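Long-range contacts in A197 (Sulfolobus turreted icosahedral virus, PDB 2C0N), which probably transfers sugar units, as a viral glycosyltransferase of the GT-A fold: residues A[57-62]-A[116-121]; A[5-10]-A[28-33]; A[82-87]-A[160-165]; A[62-67]-A[170-175]. All blocks are in the same frame, centred on the assembly; numbering follows the deposited sequence.

Contact 1: A[57-62]-A[116-121]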
loop_
_atom_site.group_PDB
_atom_site.type_symbol
_atom_site.label_atom_id
_atom_site.label_comp_id
_atom_site.label_asym_id
_atom_site.label_seq_id
_atom_site.Cartn_x
_atom_site.Cartn_y
_atom_site.Cartn_z
ATOM N N LEU A 57 0.907 -14.380 15.410
ATOM C CA LEU A 57 -0.050 -13.676 14.563
ATOM C C LEU A 57 -0.166 -12.291 15.156
ATOM O O LEU A 57 -0.605 -12.152 16.307
ATOM C CB LEU A 57 -1.406 -14.375 14.610
ATOM C CG LEU A 57 -2.430 -14.035 13.509
ATOM C CD1 LEU A 57 -3.607 -14.961 13.573
ATOM C CD2 LEU A 57 -2.915 -12.641 13.661
ATOM N N ALA A 58 0.217 -11.282 14.376
ATOM C CA ALA A 58 0.050 -9.892 14.788
ATOM C C ALA A 58 -1.106 -9.311 14.004
ATOM O O ALA A 58 -1.065 -9.320 12.764
ATOM C CB ALA A 58 1.298 -9.112 14.517
ATOM N N PHE A 59 -2.157 -8.845 14.698
ATOM C CA PHE A 59 -3.204 -8.024 14.046
ATOM C C PHE A 59 -2.829 -6.552 14.144
ATOM O O PHE A 59 -2.478 -6.068 15.242
ATOM C CB PHE A 59 -4.536 -8.212 14.762
ATOM C CG PHE A 59 -5.261 -9.451 14.372
ATOM C CD1 PHE A 59 -5.580 -9.693 13.058
ATOM C CD2 PHE A 59 -5.681 -10.343 15.336
ATOM C CE1 PHE A 59 -6.309 -10.816 12.687
ATOM C CE2 PHE A 59 -6.393 -11.487 14.949
ATOM C CZ PHE A 59 -6.691 -11.704 13.644
ATOM N N LEU A 60 -2.903 -5.871 13.008
ATOM C CA LEU A 60 -2.647 -4.459 12.881
ATOM C C LEU A 60 -3.704 -3.872 12.000
ATOM O O LEU A 60 -3.802 -4.259 10.838
ATOM C CB LEU A 60 -1.248 -4.210 12.287
ATOM C CG LEU A 60 -0.724 -2.768 12.261
ATOM C CD1 LEU A 60 -0.580 -2.229 13.638
ATOM C CD2 LEU A 60 0.618 -2.745 11.547
ATOM N N ASP A 61 -4.552 -2.995 12.576
ATOM C CA ASP A 61 -5.606 -2.336 11.810
ATOM C C ASP A 61 -4.915 -1.455 10.791
ATOM O O ASP A 61 -3.814 -0.947 11.030
ATOM C CB ASP A 61 -6.508 -1.501 12.704
ATOM C CG ASP A 61 -7.542 -2.329 13.446
ATOM O OD1 ASP A 61 -7.756 -3.526 13.128
ATOM O OD2 ASP A 61 -8.147 -1.745 14.348
ATOM N N GLU A 62 -5.536 -1.315 9.628
ATOM C CA GLU A 62 -4.937 -0.546 8.535
ATOM C C GLU A 62 -4.743 0.950 8.877
ATOM O O GLU A 62 -3.998 1.658 8.208
ATOM C CB GLU A 62 -5.767 -0.727 7.279
ATOM C CG GLU A 62 -5.284 0.036 6.051
ATOM C CD GLU A 62 -5.804 1.463 5.967
ATOM O OE1 GLU A 62 -6.860 1.746 6.590
ATOM O OE2 GLU A 62 -5.159 2.317 5.302
ATOM N N CYS A 116 -7.914 -5.882 24.568
ATOM C CA CYS A 116 -7.683 -4.709 23.740
ATOM C C CYS A 116 -8.576 -4.794 22.493
ATOM O O CYS A 116 -9.386 -5.710 22.399
ATOM C CB CYS A 116 -6.203 -4.616 23.387
ATOM S SG CYS A 116 -5.550 -5.983 22.498
ATOM N N GLY A 117 -8.469 -3.847 21.559
ATOM C CA GLY A 117 -9.362 -3.810 20.372
ATOM C C GLY A 117 -8.988 -4.630 19.127
ATOM O O GLY A 117 -9.667 -4.541 18.071
ATOM N N LEU A 118 -7.939 -5.418 19.269
ATOM C CA LEU A 118 -7.329 -6.248 18.215
ATOM C C LEU A 118 -6.709 -5.457 17.061
ATOM O O LEU A 118 -6.527 -5.998 15.976
ATOM C CB LEU A 118 -8.329 -7.293 17.666
ATOM C CG LEU A 118 -8.820 -8.276 18.726
ATOM C CD1 LEU A 118 -9.957 -9.163 18.172
ATOM C CD2 LEU A 118 -7.684 -9.107 19.165
ATOM N N GLY A 119 -6.373 -4.195 17.293
ATOM C CA GLY A 119 -5.768 -3.377 16.284
ATOM C C GLY A 119 -4.263 -3.253 16.334
ATOM O O GLY A 119 -3.688 -2.614 15.480
ATOM N N PHE A 120 -3.637 -3.810 17.363
ATOM C CA PHE A 120 -2.185 -3.723 17.544
ATOM C C PHE A 120 -1.824 -4.765 18.559
ATOM O O PHE A 120 -1.566 -4.476 19.746
ATOM C CB PHE A 120 -1.808 -2.317 18.036
ATOM C CG PHE A 120 -0.321 -2.043 18.088
ATOM C CD1 PHE A 120 0.596 -2.842 17.443
ATOM C CD2 PHE A 120 0.133 -0.943 18.779
ATOM C CE1 PHE A 120 1.958 -2.550 17.509
ATOM C CE2 PHE A 120 1.487 -0.657 18.856
ATOM C CZ PHE A 120 2.390 -1.460 18.186
ATOM N N THR A 121 -1.831 -6.014 18.120
ATOM C CA THR A 121 -1.994 -7.103 19.054
ATOM C C THR A 121 -1.249 -8.321 18.540
ATOM O O THR A 121 -1.446 -8.724 17.405
ATOM C CB THR A 121 -3.473 -7.463 19.184
ATOM O OG1 THR A 121 -4.258 -6.281 19.382
ATOM C CG2 THR A 121 -3.712 -8.418 20.305
HETATM O O HOH W 1 -6.233 -5.811 13.249
HETATM O O HOH W 2 -9.936 -2.366 16.125
#

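Contact 2: A[5-10]-A[28-33]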
loop_
_atom_site.group_PDB
_atom_site.type_symbol
_atom_site.label_atom_id
_atom_site.label_comp_id
_atom_site.label_asym_id
_atom_site.label_seq_id
_atom_site.Cartn_x
_atom_site.Cartn_y
_atom_site.Cartn_z
ATOM N N PHE A 5 2.015 -10.443 10.144
ATOM C CA PHE A 5 1.037 -9.381 10.358
ATOM C C PHE A 5 -0.207 -9.576 9.482
ATOM O O PHE A 5 -0.102 -9.760 8.296
ATOM C CB PHE A 5 1.644 -8.011 10.067
ATOM C CG PHE A 5 2.536 -7.516 11.151
ATOM C CD1 PHE A 5 3.789 -8.085 11.336
ATOM C CD2 PHE A 5 2.137 -6.507 11.998
ATOM C CE1 PHE A 5 4.614 -7.646 12.352
ATOM C CE2 PHE A 5 2.951 -6.062 13.018
ATOM C CZ PHE A 5 4.209 -6.640 13.178
ATOM N N PHE A 6 -1.380 -9.480 10.077
ATOM C CA PHE A 6 -2.620 -9.530 9.321
ATOM C C PHE A 6 -3.279 -8.186 9.502
ATOM O O PHE A 6 -3.530 -7.752 10.631
ATOM C CB PHE A 6 -3.513 -10.656 9.810
ATOM C CG PHE A 6 -3.045 -12.029 9.380
ATOM C CD1 PHE A 6 -2.069 -12.682 10.086
ATOM C CD2 PHE A 6 -3.549 -12.618 8.235
ATOM C CE1 PHE A 6 -1.605 -13.925 9.680
ATOM C CE2 PHE A 6 -3.103 -13.851 7.818
ATOM C CZ PHE A 6 -2.143 -14.503 8.528
ATOM N N ILE A 7 -3.535 -7.527 8.377
ATOM C CA ILE A 7 -4.026 -6.172 8.357
ATOM C C ILE A 7 -5.419 -6.148 7.707
ATOM O O ILE A 7 -5.511 -6.222 6.495
ATOM C CB ILE A 7 -3.033 -5.264 7.593
ATOM C CG1 ILE A 7 -1.654 -5.278 8.282
ATOM C CG2 ILE A 7 -3.680 -3.844 7.417
ATOM C CD1 ILE A 7 -0.452 -4.821 7.393
ATOM N N PRO A 8 -6.504 -6.048 8.509
ATOM C CA PRO A 8 -7.866 -5.956 7.954
ATOM C C PRO A 8 -7.996 -4.639 7.215
ATOM O O PRO A 8 -7.691 -3.601 7.798
ATOM C CB PRO A 8 -8.759 -5.959 9.204
ATOM C CG PRO A 8 -7.936 -6.395 10.290
ATOM C CD PRO A 8 -6.520 -6.111 9.972
ATOM N N SER A 9 -8.325 -4.670 5.943
ATOM C CA SER A 9 -8.514 -3.407 5.219
ATOM C C SER A 9 -9.888 -3.266 4.627
ATOM O O SER A 9 -10.662 -4.228 4.607
ATOM C CB SER A 9 -7.456 -3.278 4.132
ATOM O OG SER A 9 -7.900 -3.903 2.982
HETATM N N MSE A 10 -10.153 -2.072 4.092
HETATM C CA MSE A 10 -11.329 -1.798 3.253
HETATM C C MSE A 10 -10.971 -1.706 1.770
HETATM O O MSE A 10 -11.769 -1.250 0.953
HETATM C CB MSE A 10 -12.055 -0.546 3.742
HETATM C CG MSE A 10 -12.300 -0.600 5.234
HETATM SE SE MSE A 10 -13.860 -1.661 5.505
HETATM C CE MSE A 10 -15.148 -0.304 5.223
ATOM N N TYR A 28 3.411 -9.896 5.831
ATOM C CA TYR A 28 2.017 -9.582 6.092
ATOM C C TYR A 28 1.072 -10.211 5.101
ATOM O O TYR A 28 1.461 -10.651 4.009
ATOM C CB TYR A 28 1.813 -8.056 6.074
ATOM C CG TYR A 28 2.230 -7.418 4.744
ATOM C CD1 TYR A 28 1.384 -7.473 3.650
ATOM C CD2 TYR A 28 3.445 -6.771 4.593
ATOM C CE1 TYR A 28 1.704 -6.884 2.451
ATOM C CE2 TYR A 28 3.792 -6.173 3.364
ATOM C CZ TYR A 28 2.909 -6.240 2.307
ATOM O OH TYR A 28 3.221 -5.682 1.086
ATOM N N VAL A 29 -0.195 -10.197 5.503
ATOM C CA VAL A 29 -1.304 -10.398 4.640
ATOM C C VAL A 29 -2.275 -9.240 4.876
ATOM O O VAL A 29 -2.748 -9.023 5.994
ATOM C CB VAL A 29 -2.020 -11.697 4.916
ATOM C CG1 VAL A 29 -3.233 -11.849 3.997
ATOM C CG2 VAL A 29 -1.078 -12.890 4.720
ATOM N N ILE A 30 -2.514 -8.469 3.844
ATOM C CA ILE A 30 -3.504 -7.421 3.914
ATOM C C ILE A 30 -4.811 -8.028 3.413
ATOM O O ILE A 30 -4.869 -8.530 2.311
ATOM C CB ILE A 30 -3.162 -6.216 3.035
ATOM C CG1 ILE A 30 -1.766 -5.705 3.349
ATOM C CG2 ILE A 30 -4.139 -5.085 3.332
ATOM C CD1 ILE A 30 -1.239 -4.756 2.354
ATOM N N LEU A 31 -5.842 -8.003 4.240
ATOM C CA LEU A 31 -7.073 -8.702 3.954
ATOM C C LEU A 31 -7.999 -7.743 3.233
ATOM O O LEU A 31 -8.237 -6.622 3.719
ATOM C CB LEU A 31 -7.717 -9.191 5.254
ATOM C CG LEU A 31 -6.802 -10.165 6.026
ATOM C CD1 LEU A 31 -7.017 -10.099 7.502
ATOM C CD2 LEU A 31 -7.011 -11.516 5.524
ATOM N N SER A 32 -8.510 -8.170 2.076
ATOM C CA SER A 32 -9.528 -7.449 1.351
ATOM C C SER A 32 -10.819 -7.409 2.118
ATOM O O SER A 32 -11.013 -8.138 3.078
ATOM C CB SER A 32 -9.778 -8.076 -0.016
ATOM O OG SER A 32 -8.681 -7.764 -0.823
ATOM N N ARG A 33 -11.697 -6.505 1.689
ATOM C CA ARG A 33 -12.878 -6.207 2.427
ATOM C C ARG A 33 -13.767 -7.443 2.445
ATOM O O ARG A 33 -13.850 -8.151 1.461
ATOM C CB ARG A 33 -13.614 -5.046 1.754
ATOM C CG ARG A 33 -14.687 -4.494 2.587
ATOM C CD ARG A 33 -15.231 -3.252 1.953
ATOM N NE ARG A 33 -16.355 -2.750 2.729
ATOM C CZ ARG A 33 -17.127 -1.730 2.381
ATOM N NH1 ARG A 33 -16.917 -1.075 1.239
ATOM N NH2 ARG A 33 -18.145 -1.372 3.178
HETATM O O HOH W 3 -14.178 -0.182 0.617
#

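Contact 3: A[82-87]-A[160-165]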
loop_
_atom_site.group_PDB
_atom_site.type_symbol
_atom_site.label_atom_id
_atom_site.label_comp_id
_atom_site.label_asym_id
_atom_site.label_seq_id
_atom_site.Cartn_x
_atom_site.Cartn_y
_atom_site.Cartn_z
ATOM N N TYR A 82 2.643 -15.355 28.764
ATOM C CA TYR A 82 1.497 -14.635 28.209
ATOM C C TYR A 82 1.044 -15.212 26.870
ATOM O O TYR A 82 1.850 -15.731 26.089
ATOM C CB TYR A 82 1.787 -13.136 28.139
ATOM C CG TYR A 82 1.834 -12.560 29.506
ATOM C CD1 TYR A 82 0.661 -12.246 30.188
ATOM C CD2 TYR A 82 3.036 -12.380 30.154
ATOM C CE1 TYR A 82 0.693 -11.743 31.481
ATOM C CE2 TYR A 82 3.093 -11.867 31.444
ATOM C CZ TYR A 82 1.910 -11.553 32.104
ATOM O OH TYR A 82 1.971 -11.084 33.387
ATOM N N ASP A 83 -0.258 -15.096 26.602
ATOM C CA ASP A 83 -0.809 -15.516 25.322
ATOM C C ASP A 83 -0.919 -14.385 24.309
ATOM O O ASP A 83 -0.865 -14.604 23.088
ATOM C CB ASP A 83 -2.189 -16.159 25.549
ATOM C CG ASP A 83 -2.150 -17.325 26.478
ATOM O OD1 ASP A 83 -1.361 -18.232 26.192
ATOM O OD2 ASP A 83 -2.904 -17.349 27.495
ATOM N N VAL A 84 -1.144 -13.180 24.794
ATOM C CA VAL A 84 -1.443 -12.040 23.927
ATOM C C VAL A 84 -0.701 -10.850 24.499
ATOM O O VAL A 84 -0.699 -10.643 25.725
ATOM C CB VAL A 84 -2.933 -11.719 23.931
ATOM C CG1 VAL A 84 -3.235 -10.410 23.183
ATOM C CG2 VAL A 84 -3.725 -12.894 23.360
ATOM N N VAL A 85 -0.049 -10.109 23.621
ATOM C CA VAL A 85 0.654 -8.889 23.998
ATOM C C VAL A 85 0.019 -7.719 23.208
ATOM O O VAL A 85 -0.083 -7.784 21.983
ATOM C CB VAL A 85 2.142 -9.016 23.719
ATOM C CG1 VAL A 85 2.843 -7.743 24.032
ATOM C CG2 VAL A 85 2.738 -10.161 24.555
ATOM N N CYS A 86 -0.412 -6.691 23.937
ATOM C CA CYS A 86 -1.198 -5.563 23.379
ATOM C C CYS A 86 -0.344 -4.312 23.297
ATOM O O CYS A 86 0.402 -4.028 24.205
ATOM C CB CYS A 86 -2.351 -5.220 24.288
ATOM S SG CYS A 86 -3.413 -6.612 24.609
ATOM N N GLY A 87 -0.483 -3.591 22.186
ATOM C CA GLY A 87 0.098 -2.273 22.036
ATOM C C GLY A 87 -0.913 -1.136 22.196
ATOM O O GLY A 87 -2.162 -1.309 22.151
ATOM N N PRO A 160 -7.420 -15.186 27.173
ATOM C CA PRO A 160 -5.972 -15.286 27.063
ATOM C C PRO A 160 -5.281 -14.548 28.208
ATOM O O PRO A 160 -5.801 -13.549 28.729
ATOM C CB PRO A 160 -5.679 -14.594 25.717
ATOM C CG PRO A 160 -6.853 -13.717 25.499
ATOM C CD PRO A 160 -8.006 -14.438 26.039
ATOM N N ARG A 161 -4.136 -15.048 28.625
ATOM C CA ARG A 161 -3.314 -14.287 29.558
ATOM C C ARG A 161 -2.685 -13.164 28.736
ATOM O O ARG A 161 -1.953 -13.414 27.779
ATOM C CB ARG A 161 -2.328 -15.215 30.237
ATOM C CG ARG A 161 -3.130 -16.197 31.135
ATOM C CD ARG A 161 -2.376 -16.985 32.086
ATOM N NE ARG A 161 -1.217 -17.652 31.498
ATOM C CZ ARG A 161 -0.762 -18.849 31.858
ATOM N NH1 ARG A 161 -1.382 -19.578 32.785
ATOM N NH2 ARG A 161 0.318 -19.324 31.260
ATOM N N THR A 162 -3.057 -11.932 29.089
ATOM C CA THR A 162 -2.853 -10.752 28.263
ATOM C C THR A 162 -2.030 -9.654 28.988
ATOM O O THR A 162 -2.300 -9.322 30.133
ATOM C CB THR A 162 -4.192 -10.165 27.766
ATOM O OG1 THR A 162 -4.969 -11.202 27.149
ATOM C CG2 THR A 162 -3.959 -9.036 26.730
ATOM N N TYR A 163 -1.019 -9.123 28.295
ATOM C CA TYR A 163 -0.123 -8.078 28.847
ATOM C C TYR A 163 -0.063 -6.912 27.877
ATOM O O TYR A 163 0.055 -7.129 26.661
ATOM C CB TYR A 163 1.282 -8.634 29.010
ATOM C CG TYR A 163 2.096 -7.861 29.984
ATOM C CD1 TYR A 163 2.917 -6.828 29.568
ATOM C CD2 TYR A 163 2.049 -8.159 31.344
ATOM C CE1 TYR A 163 3.654 -6.096 30.463
ATOM C CE2 TYR A 163 2.810 -7.425 32.263
ATOM C CZ TYR A 163 3.609 -6.394 31.794
ATOM O OH TYR A 163 4.363 -5.637 32.652
ATOM N N ALA A 164 -0.156 -5.700 28.418
ATOM C CA ALA A 164 -0.006 -4.452 27.646
ATOM C C ALA A 164 1.401 -3.893 27.905
ATOM O O ALA A 164 1.828 -3.768 29.051
ATOM C CB ALA A 164 -1.062 -3.451 28.046
ATOM N N LEU A 165 2.144 -3.658 26.823
ATOM C CA LEU A 165 3.494 -3.080 26.899
ATOM C C LEU A 165 3.469 -1.615 26.546
ATOM O O LEU A 165 3.090 -1.253 25.443
ATOM C CB LEU A 165 4.457 -3.769 25.927
ATOM C CG LEU A 165 4.824 -5.237 26.178
ATOM C CD1 LEU A 165 5.611 -5.765 25.019
ATOM C CD2 LEU A 165 5.612 -5.418 27.454
#

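Contact 4: A[62-67]-A[170-175]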
loop_
_atom_site.group_PDB
_atom_site.type_symbol
_atom_site.label_atom_id
_atom_site.label_comp_id
_atom_site.label_asym_id
_atom_site.label_seq_id
_atom_site.Cartn_x
_atom_site.Cartn_y
_atom_site.Cartn_z
ATOM N N GLU A 62 -5.536 -1.315 9.628
ATOM C CA GLU A 62 -4.937 -0.546 8.535
ATOM C C GLU A 62 -4.743 0.950 8.877
ATOM O O GLU A 62 -3.998 1.658 8.208
ATOM C CB GLU A 62 -5.767 -0.727 7.279
ATOM C CG GLU A 62 -5.284 0.036 6.051
ATOM C CD GLU A 62 -5.804 1.463 5.967
ATOM O OE1 GLU A 62 -6.860 1.746 6.590
ATOM O OE2 GLU A 62 -5.159 2.317 5.302
ATOM N N ASP A 63 -5.439 1.444 9.900
ATOM C CA ASP A 63 -5.225 2.823 10.346
ATOM C C ASP A 63 -4.341 2.946 11.592
ATOM O O ASP A 63 -4.276 3.996 12.202
ATOM C CB ASP A 63 -6.565 3.563 10.546
ATOM C CG ASP A 63 -7.545 2.831 11.417
ATOM O OD1 ASP A 63 -7.160 1.813 12.013
ATOM O OD2 ASP A 63 -8.748 3.299 11.478
ATOM N N VAL A 64 -3.662 1.870 11.958
ATOM C CA VAL A 64 -2.765 1.884 13.100
ATOM C C VAL A 64 -1.319 1.701 12.602
ATOM O O VAL A 64 -1.020 0.742 11.904
ATOM C CB VAL A 64 -3.175 0.789 14.122
ATOM C CG1 VAL A 64 -2.142 0.687 15.246
ATOM C CG2 VAL A 64 -4.575 1.055 14.686
ATOM N N VAL A 65 -0.439 2.650 12.936
ATOM C CA VAL A 65 0.924 2.663 12.433
ATOM C C VAL A 65 1.893 2.691 13.588
ATOM O O VAL A 65 2.041 3.714 14.254
ATOM C CB VAL A 65 1.205 3.880 11.508
ATOM C CG1 VAL A 65 2.643 3.839 10.993
ATOM C CG2 VAL A 65 0.265 3.877 10.351
ATOM N N PRO A 66 2.545 1.551 13.854
ATOM C CA PRO A 66 3.461 1.510 14.966
ATOM C C PRO A 66 4.601 2.489 14.883
ATOM O O PRO A 66 5.168 2.746 13.790
ATOM C CB PRO A 66 3.936 0.050 14.969
ATOM C CG PRO A 66 2.813 -0.683 14.283
ATOM C CD PRO A 66 2.396 0.224 13.233
ATOM N N ILE A 67 4.929 3.052 16.042
ATOM C CA ILE A 67 6.061 3.951 16.153
ATOM C C ILE A 67 7.309 3.141 16.428
ATOM O O ILE A 67 8.351 3.344 15.797
ATOM C CB ILE A 67 5.939 4.904 17.324
ATOM C CG1 ILE A 67 4.763 5.847 17.123
ATOM C CG2 ILE A 67 7.224 5.650 17.453
ATOM C CD1 ILE A 67 4.591 6.853 18.290
ATOM N N ALA A 170 1.671 3.327 18.836
ATOM C CA ALA A 170 1.304 3.563 17.440
ATOM C C ALA A 170 0.493 4.839 17.268
ATOM O O ALA A 170 -0.248 5.240 18.177
ATOM C CB ALA A 170 0.484 2.364 16.942
ATOM N N TYR A 171 0.554 5.421 16.065
ATOM C CA TYR A 171 -0.394 6.460 15.662
ATOM C C TYR A 171 -1.685 5.801 15.188
ATOM O O TYR A 171 -1.645 4.711 14.602
ATOM C CB TYR A 171 0.178 7.267 14.495
ATOM C CG TYR A 171 1.503 7.876 14.811
ATOM C CD1 TYR A 171 1.630 8.861 15.776
ATOM C CD2 TYR A 171 2.649 7.404 14.194
ATOM C CE1 TYR A 171 2.862 9.405 16.070
ATOM C CE2 TYR A 171 3.869 7.915 14.481
ATOM C CZ TYR A 171 3.988 8.906 15.415
ATOM O OH TYR A 171 5.252 9.340 15.644
ATOM N N HIS A 172 -2.812 6.516 15.355
ATOM C CA HIS A 172 -4.112 6.052 14.907
ATOM C C HIS A 172 -4.601 7.090 13.913
ATOM O O HIS A 172 -5.018 8.163 14.284
ATOM C CB HIS A 172 -5.073 5.918 16.111
ATOM C CG HIS A 172 -6.228 5.003 15.884
ATOM N ND1 HIS A 172 -6.327 4.157 14.795
ATOM C CD2 HIS A 172 -7.348 4.808 16.615
ATOM C CE1 HIS A 172 -7.475 3.501 14.864
ATOM N NE2 HIS A 172 -8.096 3.855 15.974
ATOM N N PHE A 173 -4.461 6.769 12.646
ATOM C CA PHE A 173 -4.770 7.694 11.586
ATOM C C PHE A 173 -6.236 7.894 11.373
ATOM O O PHE A 173 -7.024 6.944 11.422
ATOM C CB PHE A 173 -4.089 7.229 10.287
ATOM C CG PHE A 173 -2.685 7.644 10.216
ATOM C CD1 PHE A 173 -1.679 6.919 10.859
ATOM C CD2 PHE A 173 -2.353 8.827 9.601
ATOM C CE1 PHE A 173 -0.355 7.361 10.848
ATOM C CE2 PHE A 173 -1.030 9.290 9.598
ATOM C CZ PHE A 173 -0.011 8.541 10.235
ATOM N N ILE A 174 -6.604 9.159 11.158
ATOM C CA ILE A 174 -7.972 9.568 10.939
ATOM C C ILE A 174 -8.233 9.649 9.444
ATOM O O ILE A 174 -9.162 9.043 8.930
ATOM C CB ILE A 174 -8.294 10.897 11.648
ATOM C CG1 ILE A 174 -8.020 10.783 13.156
ATOM C CG2 ILE A 174 -9.737 11.275 11.463
ATOM C CD1 ILE A 174 -7.846 12.162 13.842
ATOM N N ASP A 175 -7.395 10.385 8.743
ATOM C CA ASP A 175 -7.387 10.329 7.300
ATOM C C ASP A 175 -6.033 9.800 6.874
ATOM O O ASP A 175 -5.378 9.111 7.651
ATOM C CB ASP A 175 -7.833 11.671 6.677
ATOM C CG ASP A 175 -6.856 12.799 6.887
ATOM O OD1 ASP A 175 -5.794 12.527 7.434
ATOM O OD2 ASP A 175 -7.129 13.969 6.471
#

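Contact 1: A[57-62]-A[116-121]
F59 and T121 pair through their backbones as an antiparallel hydrogen-bonded pair at a classic beta bulge, where F120 and T121 both face F59. The bulge lies near the middle of the GT-A fold. Here strand 56-60 runs out into D61, E62 and D63, a sequence that matches the DXD signature of GT-A glycosyltransferases.

Backbone bonds form the frame. F59 N gives to T121 O at 2.8 Å, and T121 N gives back to F59 O. Past the strand end, D61 N reaches G119 O at 3.1 Å. This donor stands 38° out of the carbonyl plane.

Apolar contacts fall on both faces. L60 and F120 run side by side, each with CG anti to the backbone N (chi1 -172° in both). Their CD1 atoms meet at 4.0 Å, and V64 and P66 pack on the same F120 ring. On the other face F59 CD2 meets L118 CD2 at 4.5 Å. The F59 ring has L57 CD2 over the centre of one face and also makes a cation-pi contact with R41. F59 also packs on a carbonyl, with CB 3.2 Å from L118 O.

Polar contacts gather at D61. Its carboxylate lies against the backbone of G119, with D61 CG 3.5 Å from G119 CA. R41 forms a salt bridge to D61 OD1, which also takes a bond from a water that donates to L118 O. A second water donates to D61 OD2 at 2.6 Å and to G117 O at 2.9 Å.

Contact 2: A[5-10]-A[28-33]
F5 and Y28 start a run of four parallel pairs that ends at P8 and L31. Strands 3-8 and 28-31 are joined through helix 15-23, so they form a beta-alpha-beta crossover of the Rossmann-like part of the GT-A fold.

The backbone bonds are the first shell. V29 N gives to F5 O, I7 N to V29 O at 2.9 Å, and L31 N to I7 O. F6 and V29 lie side by side on one face, with F6 CD2 3.8 Å from V29 CB. L31 CD1 comes to the edge of the F6 ring. On the other face I7 CD1 packs on Y28 CB at 4.2 Å. Past the strands, selenomethionine M10 bends back and lays CE over one face of the R33 guanidinium, 3.5 Å above its plane.

Helix 37-50 covers the F6 and V29 face through A44 and M47, and helix 15-23 covers I7 and Y28. Residues 28-30 pair antiparallel with a strand of the second subunit, so the sheet crosses the interface. S32 OG bonds D191 O of that subunit.

L31 O is gripped twice by S9. S9 N binds L31 O at 3.0 Å. S9 OG (chi1 87°) binds L31 O at 2.8 Å, from above the carbonyl plane.

Contact 3: A[82-87]-A[160-165]
Y82 turns one ring face to Y163 CB where two parallel strands, 84-88 and 162-173, begin their pairing. Y163 CB stands over the centre of the Y82 ring, 3.9 Å from the centroid, as a CH-pi contact. The two rings are oblique, with planes at 59°. Y163 CG is anti to the backbone N (chi1 -159°), which lets CD2 come within 3.5 Å of Y82 CZ.

The tight part is the strand pair itself. Y163 N gives to V84 O, C86 N to Y163 O at 2.8 Å, and L165 N to C86 O. On the V84 and C86 face, C86 SG touches T162 CG2 at 3.3 Å and P160 CB meets V84 CG2. On the face of V85, its CG1 packs against L165 CD1 at 3.5 Å.

The solvent side is at D83 and R161, and it is well bonded through the backbone. R161 O accepts from both D83 N and V84 N. R161 N returns a bond of 2.8 Å to D83 OD2, met on its anti side. The loose element is the exposed R161 side chain: NH2 bonds G81 O, and its charge is only near that of D83, without a salt bridge.

Helix 150-158 covers the V84 and T162 face through F155. Helix 71-80 covers V85 and Y82 through F78 and K77. Strand 120-124 borders strand 84-88 on its other edge, so this contact belongs to the interior of the sheet.

Contact 4: A[62-67]-A[170-175]
I67 lies over one face of the Y171 ring where strand 64-66 pairs antiparallel with the end of strand 162-173. Y171, A170 and D63 have the most surface buried here.

Y171 is held by its backbone and covered by I67. Y171 N gives to V65 O, and V65 N gives to Y171 O at 2.9 Å. The isoleucine chain crosses the tyrosine at about a right angle, with I67 CG1 3.8 Å from the Y171 ring centroid and offset toward the rim. On the Y171 face, V65 CG2 meets F173 CE1, the two side chains crossing obliquely.

A170 packs on the other face of the sheet. Its CB lies 3.5 Å from V64 CG1 and 3.7 Å from P66 CA. The small methyl group goes with a close approach of the chains here, CA of A170 to CA of P66 being 3.9 Å. F120 packs on the same group of side chains.

D63 meets H172 and F173. D63 O takes F173 N at 2.8 Å, and a weak bond from H172 ND1 at 3.3 Å. The carboxylate swings in beside the imidazole (chi1 52°), its plane 84° from that of the ring. D63 OD1 is 3.3 Å from H172 CE1. D63 OD2 is bound by K92 in a salt bridge, and Y89 meets the H172 ring edge to face.

D63 is the last residue of the D-E-D sequence. The pairing thus holds the end of a DXD-type motif, which in GT-A relatives commonly serves metal and nucleotide-sugar binding; the same role here is only inferred.

In the fold
All four contacts belong to one mixed sheet. The centre of contact 1 lies about 2 Å from the centre of the chain. The centres of the other three lie 11 to 12 Å from that of contact 1, and all touch it. Contacts 2 and 3 have centres about 21 Å apart, contacts 3 and 4 about 20 Å, both pairs on opposite sides of the chain's centre. Contact 2 closes first along the chain. Contact 1 then crosses contacts 3 and 4, and contact 3 is nested within contact 4. Strand 162-173 serves both. E62 is common to contacts 1 and 4, so the DXD-like segment joins strand 56-60, parallel to 3-8, to strand 64-66, antiparallel to 162-173.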